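Local coordinates for protein alpha-1,3-glucanase (Streptomyces thermodiastaticus, PDB 7C7D) that probably hydrolyses internal alpha-1,3-glucosidic linkages of alpha-1,3-glucan, as a thermostable glycosidase of family GH87, at residues A55-T60 against D368-N373; F59-A64 against V192-Q197; F103-A108 against D177-Q182; A109-V114 against E196-A201. All coordinates share one frame; numbering follows the deposited sequence.

Interactions 2, 3 and 4 lie within the N-terminal beta domain, while interaction 1 docks that domain on the parallel beta-helix that follows. Strand 59-63 serves both interaction 1 and interaction 2, whose centres are about 10 Å apart; a salt bridge from Arg372 to Asp194 also joins them. Strand 188-196 runs between 59-63 and 109-117 for part of its length, so interactions 2 and 4 flank it, again about 10 Å apart. Interaction 3 belongs to the second antiparallel sheet, packed on the first through Phe103, Val179 and Leu181. Along the chain, interaction 3 is nested inside the loop that interaction 2 closes, and the segments of interactions 3 and 4 alternate, so the chain passes back and forth between the two sheets.

Interaction 1. Residues A55-T60 against D368-N373; sequences ADLPFT and DNFLRN
The tight part of this contact is an edge-to-face aromatic pair: Phe59 drives the edge of its ring at the face of Phe370, with centroids 5.0 Å apart and planes at 84°. The touching atom is Phe59 CZ, which stands over the centre of the Phe370 ring and comes within 3.7 Å of its CG. Phe370 holds CG opposite its own backbone N (chi1 179°), which carries the ring out from the strand to receive that edge. Leu57 crosses the same side chain at about a right angle, its CD2 lying 3.9 Å from Phe370 CB. Strand 365-372 belongs to the parallel beta-helix of the pectate lyase-like domain, and the chain at 55-60 leads into the first strand of the N-terminal domain, so the aromatic pair sits at the junction of the two. Toward solvent the contact becomes polar and looser. Asp56 N donates an almost straight bond to Asp368 OD1, 3.1 Å away, met on the anti side of the carboxylate. The methyl of Ala55 rests against the backbone, CB 3.6 Å from Asn369 O. A water donates to Asp56 O at 2.8 Å and, weakly, to Asp368 O.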
# COMPACT_ATOMS: atom_id res chain seq x y z
N ALA A 55 3.58 0.29 -10.71
CA ALA A 55 4.22 1.57 -10.89
C ALA A 55 5.46 1.44 -11.75
O ALA A 55 6.14 0.41 -11.75
CB ALA A 55 4.61 2.14 -9.53
N ASP A 56 5.75 2.50 -12.49
CA ASP A 56 7.02 2.64 -13.19
C ASP A 56 8.01 3.19 -12.17
O ASP A 56 7.95 4.37 -11.80
CB ASP A 56 6.85 3.59 -14.37
CG ASP A 56 8.11 3.73 -15.20
OD1 ASP A 56 9.02 2.89 -15.05
OD2 ASP A 56 8.16 4.66 -16.03
N LEU A 57 8.90 2.33 -11.68
CA LEU A 57 9.75 2.66 -10.56
C LEU A 57 11.22 2.59 -10.94
O LEU A 57 11.63 1.68 -11.67
CB LEU A 57 9.51 1.68 -9.40
CG LEU A 57 8.10 1.69 -8.82
CD1 LEU A 57 7.81 0.40 -8.06
CD2 LEU A 57 7.89 2.90 -7.92
N PRO A 58 12.04 3.51 -10.43
CA PRO A 58 13.47 3.50 -10.74
C PRO A 58 14.26 2.56 -9.84
O PRO A 58 15.44 2.80 -9.59
CB PRO A 58 13.87 4.95 -10.48
CG PRO A 58 12.98 5.34 -9.32
CD PRO A 58 11.66 4.66 -9.59
N PHE A 59 13.61 1.51 -9.33
CA PHE A 59 14.30 0.51 -8.52
C PHE A 59 13.80 -0.88 -8.89
O PHE A 59 12.71 -1.05 -9.44
CB PHE A 59 14.19 0.77 -7.00
CG PHE A 59 12.81 0.55 -6.41
CD1 PHE A 59 12.39 -0.72 -6.03
CD2 PHE A 59 11.97 1.62 -6.19
CE1 PHE A 59 11.14 -0.91 -5.46
CE2 PHE A 59 10.71 1.44 -5.62
CZ PHE A 59 10.30 0.17 -5.25
N THR A 60 14.61 -1.88 -8.55
CA THR A 60 14.25 -3.28 -8.71
C THR A 60 14.46 -3.99 -7.39
O THR A 60 15.49 -3.82 -6.74
CB THR A 60 15.08 -3.93 -9.81
OG1 THR A 60 14.77 -3.31 -11.06
CG2 THR A 60 14.78 -5.41 -9.92
N ASP A 368 1.45 5.59 -9.94
CA ASP A 368 2.89 5.37 -9.96
C ASP A 368 3.53 5.53 -8.59
O ASP A 368 4.66 6.03 -8.47
CB ASP A 368 3.58 6.24 -11.01
CG ASP A 368 3.24 5.80 -12.40
OD1 ASP A 368 3.62 4.67 -12.77
OD2 ASP A 368 2.58 6.57 -13.12
N ASN A 369 2.82 5.10 -7.55
CA ASN A 369 3.36 5.08 -6.20
C ASN A 369 3.70 3.66 -5.79
O ASN A 369 3.15 2.69 -6.31
CB ASN A 369 2.34 5.65 -5.21
CG ASN A 369 1.93 7.06 -5.56
OD1 ASN A 369 2.69 8.00 -5.38
ND2 ASN A 369 0.72 7.20 -6.08
N PHE A 370 4.64 3.56 -4.85
CA PHE A 370 5.02 2.30 -4.24
C PHE A 370 4.64 2.33 -2.77
O PHE A 370 5.02 3.27 -2.05
CB PHE A 370 6.53 2.06 -4.37
CG PHE A 370 6.99 0.78 -3.74
CD1 PHE A 370 6.69 -0.43 -4.34
CD2 PHE A 370 7.67 0.78 -2.53
CE1 PHE A 370 7.09 -1.62 -3.77
CE2 PHE A 370 8.06 -0.42 -1.95
CZ PHE A 370 7.78 -1.61 -2.57
N LEU A 371 3.90 1.31 -2.32
CA LEU A 371 3.41 1.22 -0.95
C LEU A 371 3.78 -0.14 -0.38
O LEU A 371 3.40 -1.17 -0.94
CB LEU A 371 1.89 1.41 -0.91
CG LEU A 371 1.40 2.81 -1.34
CD1 LEU A 371 0.84 2.81 -2.78
CD2 LEU A 371 0.37 3.32 -0.36
N ARG A 372 4.54 -0.13 0.73
CA ARG A 372 4.92 -1.35 1.42
C ARG A 372 4.65 -1.18 2.91
O ARG A 372 4.97 -0.15 3.49
CB ARG A 372 6.42 -1.65 1.22
CG ARG A 372 6.94 -2.83 2.03
CD ARG A 372 8.44 -3.03 1.86
NE ARG A 372 8.80 -3.63 0.57
CZ ARG A 372 9.90 -3.32 -0.11
NH1 ARG A 372 10.73 -2.40 0.36
NH2 ARG A 372 10.15 -3.91 -1.27
N ASN A 373 4.08 -2.22 3.53
CA ASN A 373 3.97 -2.30 4.99
C ASN A 373 3.06 -1.21 5.57
O ASN A 373 3.42 -0.50 6.51
CB ASN A 373 5.35 -2.29 5.67
CG ASN A 373 5.29 -2.69 7.14
OD1 ASN A 373 4.41 -3.43 7.57
ND2 ASN A 373 6.26 -2.20 7.92
O HOH W 1 7.87 5.90 -9.47

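Interaction 2. Residues F59-A64 against V192-Q197; sequences FTSVEA and VADFEQ. With CA (calcium ion), chain C.
Strands 59-63 and 192-196 run antiparallel, their axes 4.5 Å apart at closest and their directions at 156°, and pair Thr60 with Phe195 and Val62 with Ala193 through two backbone hydrogen bonds each. On the face carrying Phe59, Ser61 and Glu63, the serine hydroxyl donates to the carboxylate opposite: Ser61 OG lies 2.7 Å from Asp194 OD1 and reaches it from above the carboxylate plane. Asp194 also lies alongside Phe59, pointing the same way, with its CB 3.6 Å from Phe59 CD1 and the two flat groups turned 28° apart. The other oxygen, Asp194 OD2, forms a salt bridge with Arg372 of the beta-helix. Both strands belong to one of the two antiparallel sheets of the N-terminal beta domain, which carries a calcium site at this end. Glu63, bent at chi2 (-72°), curls its carboxylate past Val192 so that OE2 sits 3.5 Å from Val192 CB and binds the calcium at 2.3 Å. Glu65 and Asp191 are among the other residues of the site. On the opposite face of the sheet, Val62 crosses Phe195 at a slant, touching CE1 of the ring through CG2 at 3.9 Å.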
# COMPACT_ATOMS: atom_id res chain seq x y z
N PHE A 59 13.61 1.51 -9.33
CA PHE A 59 14.30 0.51 -8.52
C PHE A 59 13.80 -0.88 -8.89
O PHE A 59 12.71 -1.05 -9.44
CB PHE A 59 14.19 0.77 -7.00
CG PHE A 59 12.81 0.55 -6.41
CD1 PHE A 59 12.39 -0.72 -6.03
CD2 PHE A 59 11.97 1.62 -6.19
CE1 PHE A 59 11.14 -0.91 -5.46
CE2 PHE A 59 10.71 1.44 -5.62
CZ PHE A 59 10.30 0.17 -5.25
N THR A 60 14.61 -1.88 -8.55
CA THR A 60 14.25 -3.28 -8.71
C THR A 60 14.46 -3.99 -7.39
O THR A 60 15.49 -3.82 -6.74
CB THR A 60 15.08 -3.93 -9.81
OG1 THR A 60 14.77 -3.31 -11.06
CG2 THR A 60 14.78 -5.41 -9.92
N SER A 61 13.47 -4.78 -6.99
CA SER A 61 13.53 -5.52 -5.74
C SER A 61 14.10 -6.91 -5.98
O SER A 61 13.85 -7.54 -7.01
CB SER A 61 12.13 -5.65 -5.13
OG SER A 61 11.59 -4.37 -4.87
N VAL A 62 14.88 -7.39 -5.02
CA VAL A 62 15.40 -8.75 -5.01
C VAL A 62 15.02 -9.38 -3.68
O VAL A 62 15.40 -8.87 -2.62
CB VAL A 62 16.92 -8.79 -5.21
CG1 VAL A 62 17.41 -10.24 -5.22
CG2 VAL A 62 17.31 -8.08 -6.51
N GLU A 63 14.26 -10.47 -3.73
CA GLU A 63 13.88 -11.16 -2.51
C GLU A 63 15.12 -11.76 -1.85
O GLU A 63 15.97 -12.35 -2.51
CB GLU A 63 12.87 -12.26 -2.81
CG GLU A 63 11.54 -11.77 -3.37
CD GLU A 63 10.67 -11.06 -2.34
OE1 GLU A 63 9.63 -10.51 -2.77
OE2 GLU A 63 11.00 -11.07 -1.14
N ALA A 64 15.21 -11.62 -0.53
CA ALA A 64 16.37 -12.16 0.17
C ALA A 64 16.46 -13.67 -0.00
O ALA A 64 17.57 -14.22 -0.09
CB ALA A 64 16.30 -11.79 1.65
N VAL A 192 13.55 -8.48 1.71
CA VAL A 192 13.69 -8.07 0.32
C VAL A 192 14.53 -6.80 0.32
O VAL A 192 14.49 -6.02 1.28
CB VAL A 192 12.30 -7.87 -0.34
CG1 VAL A 192 11.41 -6.91 0.46
CG2 VAL A 192 12.43 -7.41 -1.80
N ALA A 193 15.32 -6.61 -0.73
CA ALA A 193 16.13 -5.41 -0.89
C ALA A 193 15.80 -4.74 -2.21
O ALA A 193 15.63 -5.42 -3.23
CB ALA A 193 17.63 -5.76 -0.83
N ASP A 194 15.72 -3.41 -2.19
CA ASP A 194 15.43 -2.61 -3.38
C ASP A 194 16.70 -1.88 -3.80
O ASP A 194 17.36 -1.24 -2.97
CB ASP A 194 14.34 -1.57 -3.10
CG ASP A 194 13.09 -2.15 -2.47
OD1 ASP A 194 12.75 -3.32 -2.71
OD2 ASP A 194 12.42 -1.40 -1.72
N PHE A 195 17.03 -1.96 -5.09
CA PHE A 195 18.23 -1.35 -5.64
C PHE A 195 17.80 -0.22 -6.56
O PHE A 195 17.14 -0.46 -7.57
CB PHE A 195 19.05 -2.41 -6.39
CG PHE A 195 19.59 -3.48 -5.49
CD1 PHE A 195 18.82 -4.58 -5.15
CD2 PHE A 195 20.85 -3.35 -4.93
CE1 PHE A 195 19.32 -5.56 -4.30
CE2 PHE A 195 21.35 -4.32 -4.08
CZ PHE A 195 20.58 -5.42 -3.76
N GLU A 196 18.15 1.01 -6.19
CA GLU A 196 17.62 2.21 -6.83
C GLU A 196 18.75 3.10 -7.33
O GLU A 196 19.80 3.22 -6.69
CB GLU A 196 16.76 3.03 -5.85
CG GLU A 196 16.04 4.22 -6.50
CD GLU A 196 14.98 4.85 -5.62
OE1 GLU A 196 14.65 4.28 -4.56
OE2 GLU A 196 14.48 5.93 -6.00
N GLN A 197 18.51 3.73 -8.48
CA GLN A 197 19.37 4.80 -8.98
C GLN A 197 18.77 6.13 -8.56
O GLN A 197 17.74 6.54 -9.10
CB GLN A 197 19.48 4.72 -10.50
CG GLN A 197 20.47 5.72 -11.08
CD GLN A 197 21.88 5.47 -10.60
OE1 GLN A 197 22.65 6.41 -10.38
NE2 GLN A 197 22.24 4.20 -10.43
CA CA C . 10.96 -12.10 0.91

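Interaction 3. Residues F103-A108 against D177-Q182; sequences FTVPRA and DTVTLQ
Phe103 and Val179 form an antiparallel hydrogen-bonded pair joining two neighbouring strands, 100-104 and 178-183, of the five-stranded antiparallel sheet in the N-terminal beta domain. In the backbone, Phe103 N donates to Val179 O at 2.7 Å, and Val179 N returns a bond to Phe103 O. Beyond the end of strand 100-104 the pairing persists in one more bond, Val105 N to Asp177 O at 2.8 Å and nearly straight at 176°. Between these lies the non-hydrogen-bonded pair of Thr104 and Thr178, where CA-H...O contacts fill in; Thr178 CA approaches Phe103 O at 3.2 Å. The polar side chains look to other partners: Asp177 OD2 turns away to the backbone N of Gln174, and Thr178 OG1 bonds to Asn131.

The side chains of Phe103 and Val179 leave on the face that packs against the other sheet: Phe103 touches Ala193, while Val179 touches Phe195 of the same strand 188-196. Apolar contacts within the pair of segments lie on this side too. Val105 and Val179 meet methyl to methyl, CG2 to CG2 at 3.6 Å; chi1 is 172° in both valines, which turns these two methyls to face one another. The Phe103 ring presents its edge to Val179 O, which lies near the ring plane, 3.6 Å from CD2, while CE2 of the same ring reaches Leu181 CD1 at 3.7 Å.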
# COMPACT_ATOMS: atom_id res chain seq x y z
N PHE A 103 23.46 -10.38 -2.35
CA PHE A 103 22.57 -10.10 -3.47
C PHE A 103 23.38 -9.88 -4.73
O PHE A 103 24.42 -9.22 -4.71
CB PHE A 103 21.77 -8.83 -3.19
CG PHE A 103 20.76 -8.95 -2.09
CD1 PHE A 103 19.47 -9.35 -2.37
CD2 PHE A 103 21.10 -8.65 -0.79
CE1 PHE A 103 18.53 -9.46 -1.36
CE2 PHE A 103 20.17 -8.75 0.23
CZ PHE A 103 18.89 -9.16 -0.06
N THR A 104 22.88 -10.40 -5.84
CA THR A 104 23.37 -10.01 -7.15
C THR A 104 22.59 -8.78 -7.59
O THR A 104 21.36 -8.81 -7.66
CB THR A 104 23.24 -11.15 -8.15
OG1 THR A 104 24.09 -12.23 -7.75
CG2 THR A 104 23.66 -10.68 -9.54
N VAL A 105 23.31 -7.69 -7.85
CA VAL A 105 22.67 -6.42 -8.19
C VAL A 105 21.90 -6.57 -9.50
O VAL A 105 22.47 -7.07 -10.49
CB VAL A 105 23.75 -5.32 -8.29
CG1 VAL A 105 23.16 -4.05 -8.82
CG2 VAL A 105 24.39 -5.10 -6.93
N PRO A 106 20.62 -6.20 -9.55
CA PRO A 106 19.82 -6.42 -10.76
C PRO A 106 19.91 -5.33 -11.81
O PRO A 106 19.47 -5.55 -12.95
CB PRO A 106 18.40 -6.50 -10.19
CG PRO A 106 18.43 -5.52 -9.05
CD PRO A 106 19.80 -5.71 -8.43
N ARG A 107 20.46 -4.16 -11.47
CA ARG A 107 20.46 -3.00 -12.35
C ARG A 107 21.40 -1.97 -11.75
O ARG A 107 21.80 -2.08 -10.59
CB ARG A 107 19.06 -2.39 -12.43
CG ARG A 107 18.65 -1.72 -11.12
CD ARG A 107 17.20 -1.33 -11.12
NE ARG A 107 16.95 -0.13 -11.91
CZ ARG A 107 15.75 0.21 -12.38
NH1 ARG A 107 15.61 1.31 -13.10
NH2 ARG A 107 14.70 -0.57 -12.14
N ALA A 108 21.74 -0.96 -12.55
CA ALA A 108 22.55 0.15 -12.05
C ALA A 108 21.87 0.77 -10.84
O ALA A 108 20.67 1.07 -10.88
CB ALA A 108 22.70 1.20 -13.14
N ASP A 177 27.18 -7.01 -10.04
CA ASP A 177 27.91 -6.74 -8.82
C ASP A 177 27.23 -7.46 -7.65
O ASP A 177 26.11 -7.98 -7.76
CB ASP A 177 27.93 -5.24 -8.52
CG ASP A 177 28.92 -4.48 -9.38
OD1 ASP A 177 29.49 -5.09 -10.31
OD2 ASP A 177 29.11 -3.28 -9.13
N THR A 178 27.93 -7.50 -6.52
CA THR A 178 27.42 -8.13 -5.32
C THR A 178 27.27 -7.08 -4.23
O THR A 178 28.19 -6.29 -3.99
CB THR A 178 28.38 -9.22 -4.83
OG1 THR A 178 29.69 -8.67 -4.68
CG2 THR A 178 28.42 -10.37 -5.83
N VAL A 179 26.11 -7.07 -3.58
CA VAL A 179 25.89 -6.31 -2.36
C VAL A 179 25.54 -7.31 -1.27
O VAL A 179 24.57 -8.07 -1.41
CB VAL A 179 24.78 -5.26 -2.53
CG1 VAL A 179 24.44 -4.62 -1.18
CG2 VAL A 179 25.20 -4.20 -3.53
N THR A 180 26.34 -7.33 -0.21
CA THR A 180 26.17 -8.29 0.87
C THR A 180 25.77 -7.55 2.14
O THR A 180 26.36 -6.53 2.49
CB THR A 180 27.46 -9.08 1.11
OG1 THR A 180 27.81 -9.79 -0.08
CG2 THR A 180 27.28 -10.08 2.24
N LEU A 181 24.74 -8.07 2.80
CA LEU A 181 24.33 -7.58 4.11
C LEU A 181 24.81 -8.58 5.15
O LEU A 181 24.56 -9.78 5.02
CB LEU A 181 22.81 -7.46 4.17
CG LEU A 181 22.15 -6.68 3.03
CD1 LEU A 181 20.64 -6.61 3.24
CD2 LEU A 181 22.76 -5.29 2.91
N GLN A 182 25.52 -8.09 6.16
CA GLN A 182 26.15 -8.94 7.16
C GLN A 182 25.67 -8.53 8.55
O GLN A 182 25.90 -7.39 8.97
CB GLN A 182 27.68 -8.82 7.08
CG GLN A 182 28.42 -9.71 8.05
CD GLN A 182 29.57 -10.42 7.40
OE1 GLN A 182 29.38 -11.21 6.47
NE2 GLN A 182 30.77 -10.14 7.86

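Interaction 4. Residues A109-V114 against E196-A201; sequences ANALTV and EQVSAA
Asn110 clamps the backbone of Val198 with both ends of its amide: OD1 accepts from Val198 N at 2.7 Å, and ND2 donates to Val198 O at 2.8 Å. The second bond lies in the amide plane of Asn110 and falls on a lone pair of Val198 O, so the two together fix the rotation of the amide. This reach depends on chi1 of 62°, which sets CG between the backbone N and the carbonyl carbon, and on chi2 near zero. Gln197 bends at chi2 (63°) and lays its amide over that of Asn110, the two planes 25° apart. Next along the chain, Ala111 CB packs on Val198 CG2 at 3.6 Å. The backbone makes a classic beta bulge here, Asn110 and Ala111 both facing Glu196: Asn110 N bonds to Glu196 O at 2.9 Å, Ala111 N adds a weak bond to the same oxygen, and Glu196 N donates to Ala111 O. The Glu196 side chain, extended beyond CG, accepts at OE1 from a water 2.8 Å away that also bonds Thr113 OG1, while OE2 forms a salt bridge with Arg346. By satisfying the N-H and C=O of Val198, the asparagine amide stands in for a backbone partner and holds the chain where regular strand pairing has ended.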
# COMPACT_ATOMS: atom_id res chain seq x y z
N ALA A 109 22.63 0.96 -9.78
CA ALA A 109 22.06 1.47 -8.54
C ALA A 109 23.14 2.16 -7.73
O ALA A 109 24.33 1.85 -7.87
CB ALA A 109 21.41 0.34 -7.73
N ASN A 110 22.72 3.12 -6.91
CA ASN A 110 23.60 3.79 -5.96
C ASN A 110 22.93 3.91 -4.60
O ASN A 110 23.45 4.62 -3.73
CB ASN A 110 24.03 5.17 -6.47
CG ASN A 110 22.85 6.12 -6.67
OD1 ASN A 110 21.69 5.75 -6.50
ND2 ASN A 110 23.16 7.36 -7.03
N ALA A 111 21.80 3.25 -4.41
CA ALA A 111 21.02 3.37 -3.19
C ALA A 111 20.36 2.04 -2.89
O ALA A 111 20.10 1.24 -3.79
CB ALA A 111 19.97 4.48 -3.31
N LEU A 112 20.09 1.82 -1.60
CA LEU A 112 19.61 0.53 -1.12
C LEU A 112 18.52 0.77 -0.09
O LEU A 112 18.71 1.56 0.84
CB LEU A 112 20.78 -0.21 -0.48
CG LEU A 112 20.51 -1.55 0.20
CD1 LEU A 112 20.01 -2.55 -0.82
CD2 LEU A 112 21.78 -2.05 0.87
N THR A 113 17.38 0.09 -0.24
CA THR A 113 16.36 0.02 0.79
C THR A 113 16.13 -1.44 1.14
O THR A 113 15.99 -2.28 0.24
CB THR A 113 15.04 0.65 0.33
OG1 THR A 113 15.28 2.01 -0.04
CG2 THR A 113 14.00 0.61 1.44
N VAL A 114 16.11 -1.76 2.43
CA VAL A 114 16.00 -3.14 2.89
C VAL A 114 14.80 -3.26 3.82
O VAL A 114 14.69 -2.51 4.80
CB VAL A 114 17.27 -3.60 3.61
CG1 VAL A 114 17.13 -5.03 4.09
CG2 VAL A 114 18.47 -3.46 2.69
N GLU A 196 18.15 1.01 -6.19
CA GLU A 196 17.62 2.21 -6.83
C GLU A 196 18.75 3.10 -7.33
O GLU A 196 19.80 3.22 -6.69
CB GLU A 196 16.76 3.03 -5.85
CG GLU A 196 16.04 4.22 -6.50
CD GLU A 196 14.98 4.85 -5.62
OE1 GLU A 196 14.65 4.28 -4.56
OE2 GLU A 196 14.48 5.93 -6.00
N GLN A 197 18.51 3.73 -8.48
CA GLN A 197 19.37 4.80 -8.98
C GLN A 197 18.77 6.13 -8.56
O GLN A 197 17.74 6.54 -9.10
CB GLN A 197 19.48 4.72 -10.50
CG GLN A 197 20.47 5.72 -11.08
CD GLN A 197 21.88 5.47 -10.60
OE1 GLN A 197 22.65 6.41 -10.38
NE2 GLN A 197 22.24 4.20 -10.43
N VAL A 198 19.40 6.78 -7.60
CA VAL A 198 18.95 8.07 -7.09
C VAL A 198 19.81 9.16 -7.72
O VAL A 198 21.05 9.07 -7.70
CB VAL A 198 19.04 8.12 -5.55
CG1 VAL A 198 18.74 9.53 -5.04
CG2 VAL A 198 18.07 7.12 -4.95
N SER A 199 19.16 10.17 -8.27
CA SER A 199 19.87 11.29 -8.87
C SER A 199 20.65 12.06 -7.80
O SER A 199 20.33 12.02 -6.61
CB SER A 199 18.87 12.24 -9.52
OG SER A 199 18.46 11.76 -10.78
N ALA A 200 21.68 12.77 -8.25
CA ALA A 200 22.38 13.68 -7.36
C ALA A 200 21.41 14.74 -6.84
O ALA A 200 20.36 15.01 -7.44
CB ALA A 200 23.55 14.34 -8.09
N ALA A 201 21.76 15.33 -5.70
CA ALA A 201 20.93 16.37 -5.11
C ALA A 201 20.73 17.51 -6.11
O ALA A 201 21.68 17.96 -6.75
CB ALA A 201 21.58 16.89 -3.84
O HOH W 2 15.02 2.09 -2.80